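Local atomic coordinates of acetylcholine-binding protein (Bulinus truncatus, PDB entry 2BJ0), a protein that probably binds acetylcholine as a soluble pentamer whose subunits resemble the extracellular ligand-binding domain of nicotinic acetylcholine receptors. Residues A[9-14]-A[77-82]; A[27-32]-A[50-55]; A[82-87]-A[139-144]; A[145-150]-A[187-192]; A[178-183]-A[191-196]. All coordinates share one frame; numbering follows the deposited sequence.

Along the chain, contact 2 falls between the two segments of contact 1; contact 3 follows, and contacts 4 and 5 interleave and end on the same strand, 190-202. Contact 1 sets the N-terminal helix 4-12 on the loop before strand 85-87, its centre about 20 Å from that of contact 2, the antiparallel core pairing of strands 25-40 and 45-57. Contacts 3 and 5 belong to a four-stranded antiparallel sheet, and F31, L29 and L50 of contact 2 pack against its side chains, which makes a beta sandwich. Centres of contacts 3, 4 and 5 lie 10 to 11 Å apart. Contacts 4 and 5 share Y191 and D192, and with contact 3 they shape the probable ligand site at a subunit boundary.

Contact 1 (A[9-14]-A[77-82]); sequences QITGES and VSKMWT
S14, T11 and K79 bury most of the surface here. T11 and I10 gather at one backbone oxygen, K79 O, whereas S14 lies farther along, on the M80-W81 peptide and at W81 itself. T11 comes up with its hydroxyl: OG1 lies 2.8 Å from K79 O, and L7 O, a turn earlier in the helix, competes for the same single proton. A threonine suits this place because its hydroxyl, beside the backbone N (chi1 -56°), stands near both carbonyls, while the methyl CG2 lies more loosely beside the carbonyl oxygens of S78 and K79. The aliphatic part of K79 bends back at chi2, -57°, which brings its CD to 3.8 Å from T11 OG1; D15 of a neighbouring subunit also packs on this lysine.

The arrangement docks the end of the N-terminal helix, a feature of the Cys-loop receptor ligand-binding domain, on a short 3-10 turn (77-79) that leaves the beta sandwich. I10 lies alongside M80, its CG2 3.7 Å from M80 CB. S14, just past the helix, sets CB 3.5 Å from W81 N, leaving its OG to bond T11 O at 2.7 Å, on a lone pair; T11 O also takes S14 N. S14 O sits in the plane of the W81 ring at its edge, 3.7 Å from CD1. A water donates to I10 O and accepts from W81 N.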
# COMPACT_ATOMS: atom_id res chain seq x y z
N GLN A 9 13.84 25.20 -5.34
CA GLN A 9 13.11 26.10 -4.42
C GLN A 9 11.65 25.62 -4.25
O GLN A 9 11.16 25.51 -3.14
CB GLN A 9 13.14 27.57 -4.91
CG GLN A 9 12.29 28.50 -4.02
CD GLN A 9 12.03 29.88 -4.60
OE1 GLN A 9 12.39 30.15 -5.75
NE2 GLN A 9 11.42 30.77 -3.81
N ILE A 10 10.98 25.33 -5.37
CA ILE A 10 9.58 24.90 -5.41
C ILE A 10 9.36 23.63 -4.58
O ILE A 10 8.49 23.57 -3.73
CB ILE A 10 9.14 24.70 -6.88
CG1 ILE A 10 9.05 26.04 -7.62
CG2 ILE A 10 7.80 23.93 -6.97
CD1 ILE A 10 8.73 25.93 -9.10
N THR A 11 10.19 22.61 -4.81
CA THR A 11 10.09 21.42 -3.99
C THR A 11 10.49 21.71 -2.53
O THR A 11 9.86 21.23 -1.57
CB THR A 11 10.97 20.36 -4.61
OG1 THR A 11 10.54 20.19 -5.97
CG2 THR A 11 10.73 19.00 -3.93
N GLY A 12 11.52 22.52 -2.35
CA GLY A 12 11.94 22.90 -1.01
C GLY A 12 10.88 23.56 -0.18
O GLY A 12 10.88 23.41 1.04
N GLU A 13 9.99 24.32 -0.84
CA GLU A 13 8.90 25.04 -0.20
C GLU A 13 7.61 24.23 -0.21
O GLU A 13 6.57 24.71 0.25
CB GLU A 13 8.67 26.40 -0.91
CG GLU A 13 9.83 27.35 -0.67
CD GLU A 13 9.63 28.77 -1.19
OE1 GLU A 13 8.54 29.06 -1.78
OE2 GLU A 13 10.58 29.59 -0.97
N SER A 14 7.66 22.99 -0.69
CA SER A 14 6.41 22.25 -0.93
C SER A 14 5.61 21.85 0.34
O SER A 14 4.46 21.45 0.24
CB SER A 14 6.68 21.04 -1.79
OG SER A 14 7.44 20.13 -1.03
N VAL A 77 3.24 15.34 -8.71
CA VAL A 77 2.64 15.96 -7.57
C VAL A 77 3.57 16.14 -6.39
O VAL A 77 3.45 17.12 -5.67
CB VAL A 77 1.37 15.16 -7.21
CG1 VAL A 77 1.13 15.06 -5.75
CG2 VAL A 77 0.17 15.75 -7.93
N SER A 78 4.49 15.20 -6.18
CA SER A 78 5.43 15.31 -5.07
C SER A 78 6.40 16.49 -5.20
O SER A 78 7.10 16.81 -4.24
CB SER A 78 6.25 14.02 -4.97
OG SER A 78 7.00 13.88 -6.16
N LYS A 79 6.47 17.13 -6.37
CA LYS A 79 7.43 18.21 -6.61
C LYS A 79 6.97 19.60 -6.13
O LYS A 79 7.76 20.53 -6.11
CB LYS A 79 7.82 18.28 -8.09
CG LYS A 79 8.60 17.03 -8.53
CD LYS A 79 9.83 16.86 -7.69
CE LYS A 79 10.23 15.39 -7.58
NZ LYS A 79 11.37 15.24 -6.64
N MET A 80 5.71 19.74 -5.76
CA MET A 80 5.23 21.04 -5.29
C MET A 80 4.10 20.90 -4.29
O MET A 80 3.55 19.82 -4.14
CB MET A 80 4.79 21.88 -6.47
CG MET A 80 3.63 21.28 -7.20
SD MET A 80 2.88 22.46 -8.34
CE MET A 80 4.14 22.36 -9.61
N TRP A 81 3.77 21.98 -3.58
CA TRP A 81 2.60 21.97 -2.75
C TRP A 81 1.39 21.77 -3.65
O TRP A 81 1.31 22.37 -4.73
CB TRP A 81 2.48 23.31 -2.04
CG TRP A 81 1.28 23.42 -1.17
CD1 TRP A 81 1.19 23.09 0.14
CD2 TRP A 81 -0.02 23.90 -1.56
NE1 TRP A 81 -0.08 23.34 0.60
CE2 TRP A 81 -0.85 23.82 -0.43
CE3 TRP A 81 -0.58 24.36 -2.77
CZ2 TRP A 81 -2.20 24.21 -0.45
CZ3 TRP A 81 -1.92 24.77 -2.79
CH2 TRP A 81 -2.71 24.68 -1.64
N THR A 82 0.44 20.95 -3.19
CA THR A 82 -0.87 20.78 -3.83
C THR A 82 -1.93 20.83 -2.75
O THR A 82 -1.65 20.56 -1.57
CB THR A 82 -0.99 19.44 -4.64
OG1 THR A 82 -0.67 18.34 -3.78
CG2 THR A 82 0.06 19.37 -5.77
O HOH W 1 5.84 24.36 -3.70

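Contact 2 (A[27-32]-A[50-55]); sequences VSLNFK and LWTQAS
K32 and W51 face each other as a hydrogen-bonded pair of an antiparallel ladder, and the lysine side chain runs from their junction along the polar face. Its CB is 4.0 Å from W51 CB. The next atom, CG, stands beside the backbone N (chi1 -61°) and reaches Q53 OE1 at 3.5 Å, with W51 CE3 a little farther off. A bend at chi2 (-79°) then carries the chain past the glutamine amide: CD passes OE1 more distantly, and CE returns to 3.7 Å from Q53 OE1. At the tip, NZ leaves the pair of strands to form salt bridges with E163 and E156 and a hydrogen bond with N160 O.

Q53, extended beyond CG, lays NE2 3.5 Å from N30 CB and gives a hydrogen bond to E156, while N30 OD1 accepts from E156 N. W51 meets W142 of a neighbouring subunit edge to face. On the other face of the sheet, L29 CD2 touches A54 CB at 3.5 Å, and T52 OG1 lies at the edge of the F31 ring, 3.2 Å from CE1. Six backbone bonds hold the two strands, Q53 N to N30 O being 2.8 Å. The hairpin is thus two-faced: leucine, phenylalanine and alanine suit the sandwich interior, whereas a buried lysine is tolerable on the N30-K32-Q53 face because acidic groups probably balance its charge.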
# COMPACT_ATOMS: atom_id res chain seq x y z
N VAL A 27 -8.30 28.86 -4.90
CA VAL A 27 -8.24 27.59 -5.56
C VAL A 27 -9.59 27.34 -6.19
O VAL A 27 -10.59 27.30 -5.50
CB VAL A 27 -7.87 26.47 -4.56
CG1 VAL A 27 -7.89 25.11 -5.24
CG2 VAL A 27 -6.52 26.77 -3.95
N SER A 28 -9.61 27.16 -7.51
CA SER A 28 -10.86 26.89 -8.19
C SER A 28 -11.07 25.41 -8.37
O SER A 28 -10.16 24.73 -8.82
CB SER A 28 -10.83 27.53 -9.57
OG SER A 28 -10.37 28.87 -9.45
N LEU A 29 -12.28 24.94 -8.07
CA LEU A 29 -12.67 23.53 -8.25
C LEU A 29 -13.87 23.41 -9.15
O LEU A 29 -14.84 24.17 -9.01
CB LEU A 29 -13.08 22.89 -6.92
CG LEU A 29 -12.03 22.81 -5.83
CD1 LEU A 29 -12.58 22.08 -4.60
CD2 LEU A 29 -10.79 22.11 -6.41
N ASN A 30 -13.78 22.48 -10.09
CA ASN A 30 -14.90 22.01 -10.89
C ASN A 30 -14.86 20.49 -10.78
O ASN A 30 -13.83 19.95 -10.39
CB ASN A 30 -14.78 22.47 -12.34
CG ASN A 30 -15.31 23.90 -12.54
OD1 ASN A 30 -14.62 24.76 -13.08
ND2 ASN A 30 -16.53 24.17 -12.07
N PHE A 31 -15.95 19.81 -11.11
CA PHE A 31 -16.04 18.38 -10.93
C PHE A 31 -16.70 17.76 -12.13
O PHE A 31 -17.51 18.39 -12.80
CB PHE A 31 -16.83 18.01 -9.66
CG PHE A 31 -16.22 18.51 -8.40
CD1 PHE A 31 -15.25 17.76 -7.73
CD2 PHE A 31 -16.62 19.72 -7.85
CE1 PHE A 31 -14.68 18.20 -6.57
CE2 PHE A 31 -16.05 20.16 -6.67
CZ PHE A 31 -15.07 19.40 -6.02
N LYS A 32 -16.34 16.51 -12.38
CA LYS A 32 -17.01 15.71 -13.38
C LYS A 32 -17.43 14.41 -12.70
O LYS A 32 -16.57 13.60 -12.30
CB LYS A 32 -16.06 15.39 -14.55
CG LYS A 32 -15.55 16.62 -15.32
CD LYS A 32 -16.63 17.11 -16.28
CE LYS A 32 -16.43 18.56 -16.58
NZ LYS A 32 -17.51 19.07 -17.48
N LEU A 50 -15.23 10.27 -9.85
CA LEU A 50 -15.29 11.72 -9.85
C LEU A 50 -13.92 12.27 -10.27
O LEU A 50 -12.89 11.89 -9.70
CB LEU A 50 -15.63 12.18 -8.43
CG LEU A 50 -15.81 13.67 -8.11
CD1 LEU A 50 -17.12 14.23 -8.72
CD2 LEU A 50 -15.78 13.93 -6.60
N TRP A 51 -13.90 13.13 -11.29
CA TRP A 51 -12.72 13.97 -11.52
C TRP A 51 -12.91 15.28 -10.78
O TRP A 51 -13.98 15.87 -10.87
CB TRP A 51 -12.55 14.30 -13.00
CG TRP A 51 -12.43 13.15 -13.92
CD1 TRP A 51 -12.38 11.79 -13.60
CD2 TRP A 51 -12.31 13.22 -15.34
NE1 TRP A 51 -12.22 11.05 -14.75
CE2 TRP A 51 -12.18 11.89 -15.83
CE3 TRP A 51 -12.31 14.28 -16.27
CZ2 TRP A 51 -12.06 11.60 -17.18
CZ3 TRP A 51 -12.18 13.98 -17.63
CH2 TRP A 51 -12.05 12.65 -18.06
N THR A 52 -11.88 15.69 -10.05
CA THR A 52 -11.80 16.98 -9.37
C THR A 52 -10.84 17.80 -10.19
O THR A 52 -9.72 17.38 -10.39
CB THR A 52 -11.22 16.84 -7.95
OG1 THR A 52 -12.20 16.25 -7.10
CG2 THR A 52 -11.01 18.23 -7.28
N GLN A 53 -11.28 18.95 -10.69
CA GLN A 53 -10.41 19.77 -11.51
C GLN A 53 -10.01 20.95 -10.68
O GLN A 53 -10.81 21.86 -10.50
CB GLN A 53 -11.13 20.24 -12.79
CG GLN A 53 -11.86 19.13 -13.54
CD GLN A 53 -12.58 19.60 -14.80
OE1 GLN A 53 -12.84 18.79 -15.68
NE2 GLN A 53 -12.91 20.89 -14.89
N ALA A 54 -8.79 20.93 -10.14
CA ALA A 54 -8.34 21.97 -9.24
C ALA A 54 -7.31 22.87 -9.90
O ALA A 54 -6.34 22.37 -10.48
CB ALA A 54 -7.74 21.35 -7.97
N SER A 55 -7.49 24.18 -9.81
CA SER A 55 -6.44 25.07 -10.28
C SER A 55 -6.11 26.20 -9.34
O SER A 55 -6.96 26.65 -8.56
CB SER A 55 -6.67 25.56 -11.71
OG SER A 55 -8.01 25.91 -11.93

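Contact 3 (A[82-87]-A[139-144]); sequences TPDLSF and VGSWTH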
# COMPACT_ATOMS: atom_id res chain seq x y z
N THR A 82 0.44 20.95 -3.19
CA THR A 82 -0.87 20.78 -3.83
C THR A 82 -1.93 20.83 -2.75
O THR A 82 -1.65 20.56 -1.57
CB THR A 82 -0.99 19.44 -4.64
OG1 THR A 82 -0.67 18.34 -3.78
CG2 THR A 82 0.06 19.37 -5.77
N PRO A 83 -3.15 21.23 -3.10
CA PRO A 83 -4.20 21.39 -2.08
C PRO A 83 -4.47 20.10 -1.32
O PRO A 83 -4.55 19.04 -1.92
CB PRO A 83 -5.43 21.77 -2.92
CG PRO A 83 -4.84 22.52 -4.10
CD PRO A 83 -3.61 21.66 -4.45
N ASP A 84 -4.63 20.19 -0.00
CA ASP A 84 -4.99 19.02 0.79
C ASP A 84 -6.51 18.85 0.84
O ASP A 84 -7.09 18.82 1.91
CB ASP A 84 -4.40 19.11 2.20
CG ASP A 84 -4.98 20.28 3.00
OD1 ASP A 84 -5.29 21.33 2.37
OD2 ASP A 84 -5.17 20.22 4.25
N LEU A 85 -7.14 18.70 -0.33
CA LEU A 85 -8.59 18.48 -0.40
C LEU A 85 -8.96 17.13 0.18
O LEU A 85 -8.34 16.11 -0.13
CB LEU A 85 -9.08 18.53 -1.85
CG LEU A 85 -8.86 19.86 -2.56
CD1 LEU A 85 -9.14 19.60 -4.01
CD2 LEU A 85 -9.76 20.96 -1.98
N SER A 86 -9.94 17.14 1.07
CA SER A 86 -10.49 15.92 1.60
C SER A 86 -11.97 15.92 1.31
O SER A 86 -12.62 17.00 1.21
CB SER A 86 -10.25 15.78 3.11
OG SER A 86 -8.85 15.72 3.43
N PHE A 87 -12.52 14.73 1.18
CA PHE A 87 -13.96 14.55 1.16
C PHE A 87 -14.42 14.39 2.59
O PHE A 87 -14.19 13.33 3.21
CB PHE A 87 -14.35 13.33 0.35
CG PHE A 87 -13.94 13.43 -1.10
CD1 PHE A 87 -14.73 14.11 -2.01
CD2 PHE A 87 -12.78 12.81 -1.56
CE1 PHE A 87 -14.37 14.21 -3.35
CE2 PHE A 87 -12.41 12.92 -2.91
CZ PHE A 87 -13.21 13.62 -3.80
N VAL A 139 -16.47 18.59 -0.24
CA VAL A 139 -15.03 18.69 -0.48
C VAL A 139 -14.46 20.00 0.04
O VAL A 139 -15.02 21.09 -0.23
CB VAL A 139 -14.74 18.68 -2.01
CG1 VAL A 139 -13.24 18.45 -2.28
CG2 VAL A 139 -15.59 17.64 -2.75
N GLY A 140 -13.35 19.92 0.75
CA GLY A 140 -12.67 21.17 1.14
C GLY A 140 -11.29 20.86 1.68
O GLY A 140 -10.92 19.68 1.79
N SER A 141 -10.51 21.89 1.99
CA SER A 141 -9.21 21.67 2.58
C SER A 141 -9.39 21.18 3.99
O SER A 141 -10.21 21.70 4.76
CB SER A 141 -8.38 22.94 2.57
OG SER A 141 -7.23 22.81 3.37
N TRP A 142 -8.63 20.15 4.33
CA TRP A 142 -8.69 19.62 5.67
C TRP A 142 -8.05 20.52 6.71
O TRP A 142 -8.49 20.54 7.85
CB TRP A 142 -8.02 18.24 5.73
CG TRP A 142 -8.32 17.49 6.99
CD1 TRP A 142 -7.45 17.18 7.98
CD2 TRP A 142 -9.60 16.98 7.40
NE1 TRP A 142 -8.10 16.48 8.97
CE2 TRP A 142 -9.41 16.34 8.64
CE3 TRP A 142 -10.88 16.97 6.82
CZ2 TRP A 142 -10.45 15.71 9.32
CZ3 TRP A 142 -11.92 16.33 7.50
CH2 TRP A 142 -11.70 15.73 8.75
N THR A 143 -6.98 21.23 6.33
CA THR A 143 -6.17 21.93 7.32
C THR A 143 -5.81 23.36 7.02
O THR A 143 -5.08 23.94 7.83
CB THR A 143 -4.82 21.17 7.60
OG1 THR A 143 -4.02 21.19 6.41
CG2 THR A 143 -5.07 19.70 7.90
N HIS A 144 -6.29 23.94 5.91
CA HIS A 144 -6.08 25.36 5.59
C HIS A 144 -7.41 26.13 5.69
O HIS A 144 -8.35 25.86 4.95
CB HIS A 144 -5.50 25.54 4.16
CG HIS A 144 -4.15 24.89 3.96
ND1 HIS A 144 -4.00 23.59 3.53
CD2 HIS A 144 -2.89 25.39 4.09
CE1 HIS A 144 -2.71 23.30 3.45
NE2 HIS A 144 -2.02 24.37 3.78
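D84 lays its carboxylate among four donors of the S141-H144 turn. OD1 is gripped twice, from opposite faces of its plane: S141 OG comes at 2.6 Å, on the syn side but tilted out of the carboxylate plane, and H144 ND1 at 2.8 Å, from above that plane but within the plane of its own ring. The two flat groups stand 88° apart. OD2 takes T143 OG1 at 2.6 Å, also from above, with a weak bond from T143 N. The aspartate can reach all of them because CG is tucked between its backbone N and carbonyl carbon (chi1 65°). D84 also centres an inverse gamma turn, and W142 N donates to D84 O at 3.2 Å.

A second shell fixes the donors. S141 OG accepts from H144 N, an ST motif, and T143 OG1 is also bonded to S74 OG of a neighbouring subunit. Farther along, S86 and G140 form a hydrogen-bonded antiparallel pair, and V139 CG2 packs 3.7 Å from F87 CE1.

W142 CB rests against S86 OG, while its NE1 bonds V113 O of the neighbouring subunit and its backbone O a bound cyclohexyl-propylsulfonic acid, probably from the crystallisation liquor. This is consistent with the aromatic ligand pocket between subunits in Cys-loop receptors, whose loop B tryptophan W142 probably is.

Contact 4 (A[145-150]-A[187-192]); sequences DNKQFA and CENMYD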
# COMPACT_ATOMS: atom_id res chain seq x y z
N ASP A 145 -7.50 27.06 6.63
CA ASP A 145 -8.74 27.88 6.80
C ASP A 145 -8.86 28.91 5.68
O ASP A 145 -7.94 29.02 4.87
CB ASP A 145 -8.77 28.55 8.19
CG ASP A 145 -7.65 29.55 8.39
OD1 ASP A 145 -7.25 30.24 7.42
OD2 ASP A 145 -7.09 29.73 9.48
N ASN A 146 -9.95 29.67 5.61
CA ASN A 146 -10.15 30.49 4.43
C ASN A 146 -9.39 31.82 4.45
O ASN A 146 -9.48 32.60 3.51
CB ASN A 146 -11.61 30.70 4.10
CG ASN A 146 -12.37 31.39 5.20
OD1 ASN A 146 -11.78 31.94 6.14
ND2 ASN A 146 -13.70 31.36 5.10
N LYS A 147 -8.62 32.03 5.51
CA LYS A 147 -7.62 33.10 5.51
C LYS A 147 -6.43 32.75 4.65
O LYS A 147 -5.75 33.63 4.17
CB LYS A 147 -7.16 33.40 6.94
CG LYS A 147 -7.77 34.62 7.61
CD LYS A 147 -9.30 34.69 7.52
CE LYS A 147 -9.83 35.97 8.23
NZ LYS A 147 -11.19 36.41 7.74
N GLN A 148 -6.18 31.45 4.44
CA GLN A 148 -5.06 30.97 3.61
C GLN A 148 -5.50 30.37 2.28
O GLN A 148 -4.86 30.57 1.27
CB GLN A 148 -4.23 29.94 4.39
CG GLN A 148 -3.48 30.54 5.53
CD GLN A 148 -2.58 29.55 6.25
OE1 GLN A 148 -2.42 28.42 5.82
NE2 GLN A 148 -2.00 29.99 7.35
N PHE A 149 -6.63 29.67 2.29
CA PHE A 149 -7.06 28.82 1.19
C PHE A 149 -8.52 29.16 0.89
O PHE A 149 -9.40 28.74 1.62
CB PHE A 149 -6.97 27.39 1.71
CG PHE A 149 -7.20 26.30 0.70
CD1 PHE A 149 -8.46 26.00 0.23
CD2 PHE A 149 -6.14 25.45 0.37
CE1 PHE A 149 -8.67 24.95 -0.65
CE2 PHE A 149 -6.35 24.36 -0.48
CZ PHE A 149 -7.62 24.11 -1.00
N ALA A 150 -8.77 29.91 -0.18
CA ALA A 150 -10.15 30.24 -0.52
C ALA A 150 -10.61 29.45 -1.72
O ALA A 150 -9.94 29.44 -2.73
CB ALA A 150 -10.30 31.75 -0.76
N CYS A 187 -10.65 25.67 15.43
CA CYS A 187 -10.02 26.86 14.89
C CYS A 187 -10.89 28.12 14.92
O CYS A 187 -12.11 28.05 14.94
CB CYS A 187 -9.57 26.58 13.45
SG CYS A 187 -8.80 24.94 13.25
N GLU A 188 -10.23 29.27 14.92
CA GLU A 188 -10.94 30.54 14.98
C GLU A 188 -11.57 30.90 13.63
O GLU A 188 -12.72 31.35 13.58
CB GLU A 188 -9.99 31.65 15.46
CG GLU A 188 -10.72 32.80 16.15
CD GLU A 188 -9.95 34.10 16.10
OE1 GLU A 188 -8.72 34.08 15.84
OE2 GLU A 188 -10.59 35.16 16.32
N ASN A 189 -10.81 30.69 12.55
CA ASN A 189 -11.30 30.99 11.19
C ASN A 189 -12.21 29.90 10.60
O ASN A 189 -12.20 28.73 11.04
CB ASN A 189 -10.13 31.28 10.23
CG ASN A 189 -9.22 32.41 10.71
OD1 ASN A 189 -9.69 33.49 11.10
ND2 ASN A 189 -7.91 32.17 10.67
N MET A 190 -13.02 30.28 9.62
CA MET A 190 -13.85 29.33 8.92
C MET A 190 -13.08 28.59 7.82
O MET A 190 -12.03 29.04 7.36
CB MET A 190 -15.06 30.03 8.33
CG MET A 190 -15.97 30.74 9.33
SD MET A 190 -17.43 31.29 8.40
CE MET A 190 -17.52 33.04 8.88
N TYR A 191 -13.63 27.46 7.41
CA TYR A 191 -13.12 26.67 6.31
C TYR A 191 -14.12 26.73 5.16
O TYR A 191 -15.30 26.63 5.39
CB TYR A 191 -12.91 25.22 6.77
CG TYR A 191 -11.67 25.08 7.62
CD1 TYR A 191 -11.59 25.67 8.89
CD2 TYR A 191 -10.56 24.38 7.15
CE1 TYR A 191 -10.42 25.56 9.67
CE2 TYR A 191 -9.41 24.27 7.92
CZ TYR A 191 -9.35 24.85 9.17
OH TYR A 191 -8.19 24.76 9.92
N ASP A 192 -13.64 26.90 3.93
CA ASP A 192 -14.49 26.77 2.76
C ASP A 192 -14.73 25.31 2.36
O ASP A 192 -13.84 24.47 2.46
CB ASP A 192 -13.84 27.45 1.58
CG ASP A 192 -13.79 28.96 1.72
OD1 ASP A 192 -14.37 29.53 2.67
OD2 ASP A 192 -13.15 29.64 0.92
O HOH W 2 -10.44 26.56 3.58
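D145 sets its CA over the centre of the Y191 ring, 3.8 Å from the centroid and 7° off the ring normal, a CH-pi contact. The aspartate also opens an Asx turn, OD1 accepting from K147 N at 3.0 Å, and this turn meets the returning arm of the C-loop, just past its C186-C187 disulfide. OD2 takes N189 ND2 at 2.8 Å from well above the carboxylate plane, the bond lying in the asparagine's amide plane. With an alanine here, the N189 amide would probably be free to turn, and the turn at K147 would lose its side-chain acceptor.

N146 packs closely too. Its backbone N bonds M190 O at 2.8 Å, and its CG, set between the backbone N and carbonyl carbon (chi1 61°), brings ND2 to 3.1 Å from D192 OD1 on the syn side, tilted out of the carboxylate plane. An asparagine suits this spot, offering an N-H to a carboxylate without adding charge.

The outer side is looser. K147 only drapes its chain across N189, CD to OD1 being 3.8 Å, and the thioether of exposed M190 leads away. At the inner end D192 OD2 is held by L151 N, and a water accepts from D192 N and donates to F149 O, 3.1 Å from it.

Contact 5 (A[178-183]-A[191-196]); sequences SLNRKK and YDDIEI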
# COMPACT_ATOMS: atom_id res chain seq x y z
N SER A 178 -22.44 23.86 -4.68
CA SER A 178 -22.61 25.07 -3.94
C SER A 178 -21.37 25.31 -3.07
O SER A 178 -20.80 24.37 -2.52
CB SER A 178 -23.88 24.96 -3.11
OG SER A 178 -23.82 25.82 -2.00
N LEU A 179 -20.97 26.57 -2.95
CA LEU A 179 -19.83 26.95 -2.13
C LEU A 179 -20.33 27.41 -0.77
O LEU A 179 -21.25 28.21 -0.69
CB LEU A 179 -19.02 28.05 -2.82
CG LEU A 179 -17.97 28.84 -2.01
CD1 LEU A 179 -16.84 27.93 -1.47
CD2 LEU A 179 -17.39 29.98 -2.85
N ASN A 180 -19.75 26.89 0.30
CA ASN A 180 -20.18 27.24 1.65
C ASN A 180 -18.96 27.49 2.52
O ASN A 180 -17.84 27.17 2.12
CB ASN A 180 -21.02 26.10 2.27
CG ASN A 180 -21.99 25.47 1.26
OD1 ASN A 180 -23.02 26.06 0.89
ND2 ASN A 180 -21.67 24.26 0.81
N ARG A 181 -19.17 28.08 3.69
CA ARG A 181 -18.13 28.13 4.73
C ARG A 181 -18.69 27.81 6.10
O ARG A 181 -19.82 28.18 6.41
CB ARG A 181 -17.37 29.44 4.72
CG ARG A 181 -18.22 30.67 4.73
CD ARG A 181 -17.64 31.77 3.87
NE ARG A 181 -17.58 31.36 2.46
CZ ARG A 181 -16.95 32.03 1.50
NH1 ARG A 181 -16.30 33.16 1.78
NH2 ARG A 181 -16.97 31.57 0.26
N LYS A 182 -17.88 27.12 6.90
CA LYS A 182 -18.29 26.59 8.21
C LYS A 182 -17.30 26.96 9.32
O LYS A 182 -16.09 27.04 9.10
CB LYS A 182 -18.46 25.06 8.14
CG LYS A 182 -19.58 24.56 7.19
CD LYS A 182 -21.01 24.90 7.69
CE LYS A 182 -22.00 25.18 6.53
NZ LYS A 182 -22.28 23.98 5.68
N LYS A 183 -17.83 27.18 10.52
CA LYS A 183 -17.02 27.33 11.73
C LYS A 183 -16.73 25.94 12.31
O LYS A 183 -17.65 25.18 12.61
CB LYS A 183 -17.76 28.18 12.78
CG LYS A 183 -16.93 29.22 13.56
CD LYS A 183 -15.47 28.86 13.77
CE LYS A 183 -14.96 29.36 15.10
NZ LYS A 183 -14.79 28.21 16.05
N TYR A 191 -13.63 27.46 7.41
CA TYR A 191 -13.12 26.67 6.31
C TYR A 191 -14.12 26.73 5.16
O TYR A 191 -15.30 26.63 5.39
CB TYR A 191 -12.91 25.22 6.77
CG TYR A 191 -11.67 25.08 7.62
CD1 TYR A 191 -11.59 25.67 8.89
CD2 TYR A 191 -10.56 24.38 7.15
CE1 TYR A 191 -10.42 25.56 9.67
CE2 TYR A 191 -9.41 24.27 7.92
CZ TYR A 191 -9.35 24.85 9.17
OH TYR A 191 -8.19 24.76 9.92
N ASP A 192 -13.64 26.90 3.93
CA ASP A 192 -14.49 26.77 2.76
C ASP A 192 -14.73 25.31 2.36
O ASP A 192 -13.84 24.47 2.46
CB ASP A 192 -13.84 27.45 1.58
CG ASP A 192 -13.79 28.96 1.72
OD1 ASP A 192 -14.37 29.53 2.67
OD2 ASP A 192 -13.15 29.64 0.92
N ASP A 193 -15.94 25.03 1.89
CA ASP A 193 -16.16 23.76 1.22
C ASP A 193 -17.03 23.95 -0.01
O ASP A 193 -17.77 24.94 -0.11
CB ASP A 193 -16.71 22.69 2.16
CG ASP A 193 -18.09 23.01 2.66
OD1 ASP A 193 -19.08 22.69 1.96
OD2 ASP A 193 -18.28 23.54 3.77
N ILE A 194 -16.89 23.05 -0.96
CA ILE A 194 -17.86 22.98 -2.04
C ILE A 194 -18.65 21.70 -1.84
O ILE A 194 -18.07 20.63 -1.55
CB ILE A 194 -17.19 23.06 -3.42
CG1 ILE A 194 -16.56 24.44 -3.58
CG2 ILE A 194 -18.21 22.77 -4.56
CD1 ILE A 194 -15.82 24.67 -4.88
N GLU A 195 -19.96 21.80 -1.96
CA GLU A 195 -20.83 20.67 -1.80
C GLU A 195 -21.46 20.29 -3.12
O GLU A 195 -22.19 21.10 -3.72
CB GLU A 195 -21.90 21.00 -0.76
CG GLU A 195 -22.91 19.88 -0.55
CD GLU A 195 -23.41 19.81 0.89
OE1 GLU A 195 -22.70 20.31 1.81
OE2 GLU A 195 -24.52 19.24 1.09
N ILE A 196 -21.21 19.06 -3.57
CA ILE A 196 -21.87 18.54 -4.75
C ILE A 196 -23.17 17.84 -4.36
O ILE A 196 -23.18 17.00 -3.48
CB ILE A 196 -20.97 17.56 -5.52
CG1 ILE A 196 -19.66 18.24 -5.92
CG2 ILE A 196 -21.67 17.06 -6.77
CD1 ILE A 196 -18.59 17.25 -6.31
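N180 and D193 form a hydrogen-bonded antiparallel pair that their side chains repeat. N180 ND2 gives D193 OD1 a nearly straight bond of 3.2 Å, in its own amide plane but above the carboxylate's. Its other end, OD1, accepts from S178 OG at 3.0 Å, which fixes the flip of the amide. D193 CG sits between the backbone N and carbonyl carbon (chi1 66°), turning the carboxylate back to N180. D193 OD2 is buried without a partner, although K182 NZ, 4.5 Å from it, may ease its charge. A valine replacing N180 would probably leave D193 OD1 and S178 OG without these mates.

On the other face R181, bent at chi2 and chi3, lays its guanidinium beside D192, whose OD1 lies over the flat face, 3.7 Å from NE: a long ion pair of charges alone. L179 CD1 touches I194 CG1 at 4.1 Å. Six backbone bonds tie this ladder, the stem of the C-loop beta hairpin that flanks the ligand site in Cys-loop receptors.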